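Local coordinates for protein ubiquitin-conjugating enzyme E2, putative (Plasmodium falciparum, PDB 2Q0V) that probably takes part in attaching ubiquitin to proteins, as a member of the ubiquitin-conjugating (E2) family related to the E2 variants (UEVs), at residues Leu76-Cys80 with Ile125-Leu129; Ile97-Cys101 with Leu132-Met136. One frame throughout, in Å; residues are numbered along the deposited sequence.

Contact 1 of 2, residues Leu76-Cys80 with Ile125-Leu129; sequences LTIFC and IETIL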
ATOM      1  N   LEU A  76      -6.629   3.739  -0.921  1.00 33.23           N
ATOM      2  CA  LEU A  76      -6.575   2.370  -0.539  1.00 33.42           C
ATOM      3  C   LEU A  76      -6.407   2.161   0.947  1.00 34.28           C
ATOM      4  O   LEU A  76      -6.163   3.101   1.683  1.00 34.55           O
ATOM      5  CB  LEU A  76      -5.582   1.567  -1.391  1.00 33.36           C
ATOM      6  CG  LEU A  76      -4.147   1.849  -1.799  1.00 33.10           C
ATOM      7  CD1 LEU A  76      -3.744   0.658  -2.636  1.00 30.69           C
ATOM      8  CD2 LEU A  76      -3.935   3.147  -2.583  1.00 31.32           C
ATOM      9  N   THR A  77      -6.641   0.926   1.375  1.00 35.32           N
ATOM     10  CA  THR A  77      -6.677   0.569   2.776  1.00 36.59           C
ATOM     11  C   THR A  77      -5.722  -0.600   2.960  1.00 36.10           C
ATOM     12  O   THR A  77      -5.812  -1.589   2.252  1.00 36.43           O
ATOM     13  CB  THR A  77      -8.149   0.211   3.211  1.00 36.92           C
ATOM     14  OG1 THR A  77      -8.968   1.375   3.071  1.00 39.29           O
ATOM     15  CG2 THR A  77      -8.230  -0.253   4.647  1.00 37.66           C
ATOM     16  N   ILE A  78      -4.781  -0.453   3.884  1.00 36.26           N
ATOM     17  CA  ILE A  78      -3.847  -1.541   4.233  1.00 35.91           C
ATOM     18  C   ILE A  78      -4.137  -2.023   5.665  1.00 36.24           C
ATOM     19  O   ILE A  78      -4.251  -1.243   6.586  1.00 35.41           O
ATOM     20  CB  ILE A  78      -2.347  -1.120   3.993  1.00 35.07           C
ATOM     21  CG1 ILE A  78      -2.130  -0.910   2.490  1.00 36.24           C
ATOM     22  CG2 ILE A  78      -1.383  -2.170   4.511  1.00 34.14           C
ATOM     23  CD1 ILE A  78      -0.692  -0.648   2.043  1.00 35.67           C
ATOM     24  N   PHE A  79      -4.303  -3.315   5.843  1.00 38.23           N
ATOM     25  CA  PHE A  79      -4.587  -3.817   7.162  1.00 40.12           C
ATOM     26  C   PHE A  79      -3.472  -4.712   7.626  1.00 40.59           C
ATOM     27  O   PHE A  79      -3.240  -5.750   7.012  1.00 40.98           O
ATOM     28  CB  PHE A  79      -5.900  -4.616   7.184  1.00 41.78           C
ATOM     29  CG  PHE A  79      -6.159  -5.281   8.518  1.00 43.36           C
ATOM     30  CD1 PHE A  79      -6.667  -4.539   9.581  1.00 43.91           C
ATOM     31  CD2 PHE A  79      -5.835  -6.621   8.722  1.00 45.17           C
ATOM     32  CE1 PHE A  79      -6.868  -5.121  10.816  1.00 46.01           C
ATOM     33  CE2 PHE A  79      -6.034  -7.220   9.971  1.00 47.60           C
ATOM     34  CZ  PHE A  79      -6.551  -6.469  11.017  1.00 45.40           C
ATOM     35  N   CYS A  80      -2.806  -4.334   8.711  1.00 41.46           N
ATOM     36  CA  CYS A  80      -1.723  -5.155   9.285  1.00 43.17           C
ATOM     37  C   CYS A  80      -2.229  -6.004  10.460  1.00 44.43           C
ATOM     38  O   CYS A  80      -2.482  -5.460  11.535  1.00 45.04           O
ATOM     39  CB  CYS A  80      -0.571  -4.262   9.779  1.00 43.39           C
ATOM     40  SG  CYS A  80       0.121  -3.080   8.560  1.00 42.43           S
ATOM     41  N   ILE A 125       4.688  -0.968   4.516  1.00 31.80           N
ATOM     42  CA  ILE A 125       3.554  -0.317   3.881  1.00 32.08           C
ATOM     43  C   ILE A 125       4.028   0.505   2.664  1.00 32.28           C
ATOM     44  O   ILE A 125       3.453   0.392   1.577  1.00 33.34           O
ATOM     45  CB  ILE A 125       2.777   0.536   4.915  1.00 32.15           C
ATOM     46  CG1 ILE A 125       2.062  -0.400   5.909  1.00 33.89           C
ATOM     47  CG2 ILE A 125       1.755   1.437   4.215  1.00 29.90           C
ATOM     48  CD1 ILE A 125       1.994   0.106   7.307  1.00 34.87           C
ATOM     49  N   GLU A 126       5.092   1.284   2.836  1.00 32.27           N
ATOM     50  CA  GLU A 126       5.669   2.058   1.750  1.00 33.62           C
ATOM     51  C   GLU A 126       6.118   1.203   0.547  1.00 31.77           C
ATOM     52  O   GLU A 126       5.757   1.521  -0.594  1.00 31.45           O
ATOM     53  CB  GLU A 126       6.776   2.960   2.275  1.00 33.29           C
ATOM     54  CG  GLU A 126       7.582   3.703   1.234  1.00 36.36           C
ATOM     55  CD  GLU A 126       8.609   4.679   1.858  1.00 38.95           C
ATOM     56  OE1 GLU A 126       8.616   4.856   3.119  1.00 45.17           O
ATOM     57  OE2 GLU A 126       9.412   5.270   1.079  1.00 44.35           O
ATOM     58  N   THR A 127       6.837   0.110   0.802  1.00 30.44           N
ATOM     59  CA  THR A 127       7.213  -0.852  -0.270  1.00 30.12           C
ATOM     60  C   THR A 127       6.029  -1.283  -1.137  1.00 29.84           C
ATOM     61  O   THR A 127       6.160  -1.433  -2.359  1.00 29.95           O
ATOM     62  CB  THR A 127       7.872  -2.159   0.291  1.00 29.63           C
ATOM     63  OG1 THR A 127       8.797  -1.824   1.323  1.00 28.86           O
ATOM     64  CG2 THR A 127       8.631  -2.885  -0.780  1.00 28.04           C
ATOM     65  N   ILE A 128       4.895  -1.520  -0.484  1.00 29.37           N
ATOM     66  CA  ILE A 128       3.682  -1.958  -1.162  1.00 29.91           C
ATOM     67  C   ILE A 128       3.171  -0.821  -2.058  1.00 28.72           C
ATOM     68  O   ILE A 128       2.938  -1.010  -3.229  1.00 28.77           O
ATOM     69  CB  ILE A 128       2.595  -2.368  -0.138  1.00 30.12           C
ATOM     70  CG1 ILE A 128       3.056  -3.586   0.701  1.00 30.55           C
ATOM     71  CG2 ILE A 128       1.224  -2.568  -0.856  1.00 29.14           C
ATOM     72  CD1 ILE A 128       2.152  -3.861   1.949  1.00 30.68           C
ATOM     73  N   LEU A 129       3.069   0.369  -1.493  1.00 28.71           N
ATOM     74  CA  LEU A 129       2.609   1.537  -2.225  1.00 28.29           C
ATOM     75  C   LEU A 129       3.489   1.812  -3.431  1.00 28.70           C
ATOM     76  O   LEU A 129       2.972   1.878  -4.532  1.00 29.78           O
ATOM     77  CB  LEU A 129       2.442   2.736  -1.283  1.00 27.86           C
ATOM     78  CG  LEU A 129       1.396   2.453  -0.189  1.00 26.83           C
ATOM     79  CD1 LEU A 129       1.281   3.574   0.839  1.00 22.64           C
ATOM     80  CD2 LEU A 129       0.002   1.994  -0.750  1.00 24.41           C
TER
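The CD1 methyl of I78 overlaps three side chains of the helix at once, lying 3.9 Å from CG2 of I125, 4.0 Å from CG2 of I128 and 3.9 Å from CD2 of L129. Its chain runs outward to reach them: CG1 stands beside the backbone N (chi1 -66°), and the nearly straight second torsion (chi2 -173°) carries CD1 away from the strand. The I78 and I125 side chains lie alongside each other, pointing opposite ways, and I78 CG2 comes 4.1 Å from I125 CG1. Beta-branching suits both residues: each offers CG2 and the CG1 arm to different parts of the seam. The strand belongs to the sheet of the ubiquitin-conjugating (UBC) fold, a four-stranded antiparallel meander with helix 125-135 packed over one face. The strand and helix axes run 10.7 Å apart in largely antiparallel directions, at 142°, a gap that branched aliphatic side chains bridge. At one end, C80 aims SG at CD1 of I125, 3.9 Å away; a small sulfur-bearing side chain is apolar enough for this buried spot and asks for little room. At the other end, CG of L76 approaches CD2 of L129 at 4.3 Å, a lighter touch. The L129 side chain starts off across the direction of the strand, but its CD2 ends close to I78, while the side chain also packs on V42 and F44. I125 also touches W57, and I128 touches P89, V91 and W119.

Contact 2 of 2, residues Ile97-Cys101 with Leu132-Met136; sequences IEMSC and LRQEM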
ATOM      1  N   ILE A  97      -9.916   0.480  -9.949  1.00 40.37           N
ATOM      2  CA  ILE A  97      -8.755   0.385 -10.792  1.00 39.89           C
ATOM      3  C   ILE A  97      -8.811  -0.921 -11.589  1.00 40.47           C
ATOM      4  O   ILE A  97      -9.430  -1.907 -11.168  1.00 40.55           O
ATOM      5  CB  ILE A  97      -7.449   0.533  -9.930  1.00 40.01           C
ATOM      6  CG1 ILE A  97      -6.236   0.896 -10.798  1.00 39.22           C
ATOM      7  CG2 ILE A  97      -7.229  -0.679  -9.012  1.00 37.63           C
ATOM      8  CD1 ILE A  97      -4.969   1.126 -10.001  1.00 39.19           C
ATOM      9  N   GLU A  98      -8.200  -0.915 -12.761  1.00 41.13           N
ATOM     10  CA  GLU A  98      -7.967  -2.165 -13.496  1.00 42.19           C
ATOM     11  C   GLU A  98      -6.479  -2.377 -13.575  1.00 41.15           C
ATOM     12  O   GLU A  98      -5.761  -1.599 -14.220  1.00 40.74           O
ATOM     13  CB  GLU A  98      -8.602  -2.142 -14.893  1.00 42.62           C
ATOM     14  CG  GLU A  98     -10.120  -2.117 -14.837  1.00 47.33           C
ATOM     15  CD  GLU A  98     -10.737  -3.493 -14.651  1.00 53.65           C
ATOM     16  OE1 GLU A  98     -10.301  -4.442 -15.352  1.00 57.08           O
ATOM     17  OE2 GLU A  98     -11.660  -3.627 -13.815  1.00 56.17           O
ATOM     18  N   MET A  99      -6.020  -3.401 -12.859  1.00 41.10           N
ATOM     19  CA  MET A  99      -4.612  -3.820 -12.884  1.00 41.27           C
ATOM     20  C   MET A  99      -4.559  -5.328 -12.789  1.00 39.87           C
ATOM     21  O   MET A  99      -5.364  -5.936 -12.076  1.00 40.69           O
ATOM     22  CB  MET A  99      -3.835  -3.229 -11.711  1.00 40.95           C
ATOM     23  CG  MET A  99      -3.405  -1.807 -11.882  1.00 42.56           C
ATOM     24  SD  MET A  99      -1.926  -1.362 -10.932  1.00 44.39           S
ATOM     25  CE  MET A  99      -2.438  -1.770  -9.293  1.00 40.82           C
ATOM     26  N   SER A 100      -3.596  -5.947 -13.460  1.00 38.83           N
ATOM     27  CA  SER A 100      -3.481  -7.413 -13.400  1.00 37.91           C
ATOM     28  C   SER A 100      -3.328  -8.019 -11.983  1.00 36.99           C
ATOM     29  O   SER A 100      -3.621  -9.196 -11.790  1.00 37.68           O
ATOM     30  CB  SER A 100      -2.399  -7.920 -14.356  1.00 37.83           C
ATOM     31  OG  SER A 100      -1.099  -7.607 -13.856  1.00 40.33           O
ATOM     32  N   CYS A 101      -2.893  -7.239 -10.999  1.00 36.02           N
ATOM     33  CA  CYS A 101      -2.773  -7.732  -9.606  1.00 35.99           C
ATOM     34  C   CYS A 101      -3.896  -7.230  -8.680  1.00 35.93           C
ATOM     35  O   CYS A 101      -3.798  -7.355  -7.465  1.00 35.47           O
ATOM     36  CB  CYS A 101      -1.421  -7.331  -9.016  1.00 35.36           C
ATOM     37  SG  CYS A 101      -1.247  -5.543  -8.895  1.00 38.25           S
ATOM     38  N   LEU A 132       2.995  -0.882  -6.107  1.00 30.47           N
ATOM     39  CA  LEU A 132       1.755  -0.658  -6.839  1.00 30.91           C
ATOM     40  C   LEU A 132       1.893   0.457  -7.870  1.00 31.00           C
ATOM     41  O   LEU A 132       1.412   0.328  -8.996  1.00 30.19           O
ATOM     42  CB  LEU A 132       0.595  -0.403  -5.870  1.00 31.29           C
ATOM     43  CG  LEU A 132       0.115  -1.653  -5.090  1.00 31.95           C
ATOM     44  CD1 LEU A 132      -0.904  -1.238  -3.987  1.00 33.55           C
ATOM     45  CD2 LEU A 132      -0.475  -2.686  -6.024  1.00 28.64           C
ATOM     46  N   ARG A 133       2.610   1.519  -7.518  1.00 31.40           N
ATOM     47  CA  ARG A 133       2.852   2.556  -8.489  1.00 32.71           C
ATOM     48  C   ARG A 133       3.750   2.078  -9.642  1.00 33.35           C
ATOM     49  O   ARG A 133       3.598   2.538 -10.756  1.00 33.42           O
ATOM     50  CB  ARG A 133       3.445   3.783  -7.823  1.00 33.49           C
ATOM     51  CG  ARG A 133       2.826   5.018  -8.316  1.00 35.29           C
ATOM     52  CD  ARG A 133       2.852   6.132  -7.286  1.00 38.24           C
ATOM     53  NE  ARG A 133       4.023   6.942  -7.535  1.00 42.09           N
ATOM     54  CZ  ARG A 133       4.204   7.746  -8.580  1.00 39.13           C
ATOM     55  NH1 ARG A 133       5.345   8.393  -8.683  1.00 41.53           N
ATOM     56  NH2 ARG A 133       3.273   7.920  -9.494  1.00 35.81           N
ATOM     57  N   GLN A 134       4.657   1.137  -9.379  1.00 33.78           N
ATOM     58  CA  GLN A 134       5.525   0.599 -10.430  1.00 34.11           C
ATOM     59  C   GLN A 134       4.820  -0.359 -11.349  1.00 34.21           C
ATOM     60  O   GLN A 134       5.096  -0.393 -12.540  1.00 33.92           O
ATOM     61  CB  GLN A 134       6.775  -0.023  -9.829  1.00 33.82           C
ATOM     62  CG  GLN A 134       7.682   1.089  -9.240  1.00 37.28           C
ATOM     63  CD  GLN A 134       8.617   1.701 -10.282  1.00 37.99           C
ATOM     64  OE1 GLN A 134       9.068   1.023 -11.218  1.00 41.67           O
ATOM     65  NE2 GLN A 134       8.928   2.955 -10.111  1.00 38.28           N
ATOM     66  N   GLU A 135       3.889  -1.123 -10.789  1.00 34.67           N
ATOM     67  CA  GLU A 135       3.015  -1.972 -11.569  1.00 35.40           C
ATOM     68  C   GLU A 135       2.228  -1.233 -12.646  1.00 35.07           C
ATOM     69  O   GLU A 135       1.858  -1.847 -13.637  1.00 35.33           O
ATOM     70  CB  GLU A 135       2.022  -2.690 -10.656  1.00 35.81           C
ATOM     71  CG  GLU A 135       2.616  -3.892  -9.969  1.00 38.95           C
ATOM     72  CD  GLU A 135       3.238  -4.880 -10.928  1.00 42.93           C
ATOM     73  OE1 GLU A 135       2.474  -5.553 -11.677  1.00 45.55           O
ATOM     74  OE2 GLU A 135       4.493  -4.991 -10.920  1.00 42.67           O
ATOM     75  N   MET A 136       1.946   0.052 -12.422  1.00 34.70           N
ATOM     76  CA  MET A 136       1.203   0.877 -13.364  1.00 35.19           C
ATOM     77  C   MET A 136       2.003   1.105 -14.634  1.00 37.01           C
ATOM     78  O   MET A 136       1.414   1.300 -15.692  1.00 36.97           O
ATOM     79  CB  MET A 136       0.865   2.231 -12.756  1.00 34.31           C
ATOM     80  CG  MET A 136      -0.229   2.214 -11.741  1.00 30.60           C
ATOM     81  SD  MET A 136      -0.146   3.778 -10.915  1.00 33.68           S
ATOM     82  CE  MET A 136      -1.690   3.617  -9.983  1.00 30.32           C
TER
HETATM   83  O   HOH W   1       0.016  -5.759 -12.236  1.00 42.61           O
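Different third torsions on M99 and M136 send their CE methyls to different partners: in M99 chi3 is -57°, turning CE toward L132, whereas M136 is extended beyond CG (chi3 171°) and sends CE to I97. In this UBC fold, the loop after the last strand of the sheet is thereby held against the segment 132-136 of helix 125-135. The SD of M99 rests on CG of M136 at 4.0 Å, the two chains crossing at a slant, and its CE comes 3.9 Å from CD2 of L132, here at about a right angle. Long and unbranched, methionine can thread between neighbours and offer a polarisable sulfur as well as a methyl. CD2 of L132 serves a second partner, SG of C101, at 4.1 Å; that sulfur sits between the backbone N and the carbonyl carbon (chi1 64°), which keeps it on the helix side of a compact residue. I97 reaches across M136 at roughly a right angle, CD1 to CE 4.1 Å, and F69 and Y74 flank both. The polar part of the contact lies at S100 and E135. E135 packs its aliphatic CB and CG against the sulfurs of M99 and C101, while OE1 of its carboxylate takes a 2.5 Å hydrogen bond from a water that is also hydrogen-bonded, at 2.7 Å, to OG of S100.

Overall arrangement
Both contacts draw on helix 125-135, contact 1 using its first part and contact 2 its later part, and their centres lie about 14 Å apart. Along the chain the order is 76-80, 97-101, 125-129, 132-136, so the segments alternate and the two contacts cross. Contact 1, close to the centre of the chain, seats the helix on the sheet through strand 73-79; contact 2, farther out, ties the loop following strand 90-93 to the same helix. They meet where CD1 of L76 packs against CD1 of L132 at 3.7 Å. One helix thus joins sheet and loop in a continuous apolar core of the UBC fold.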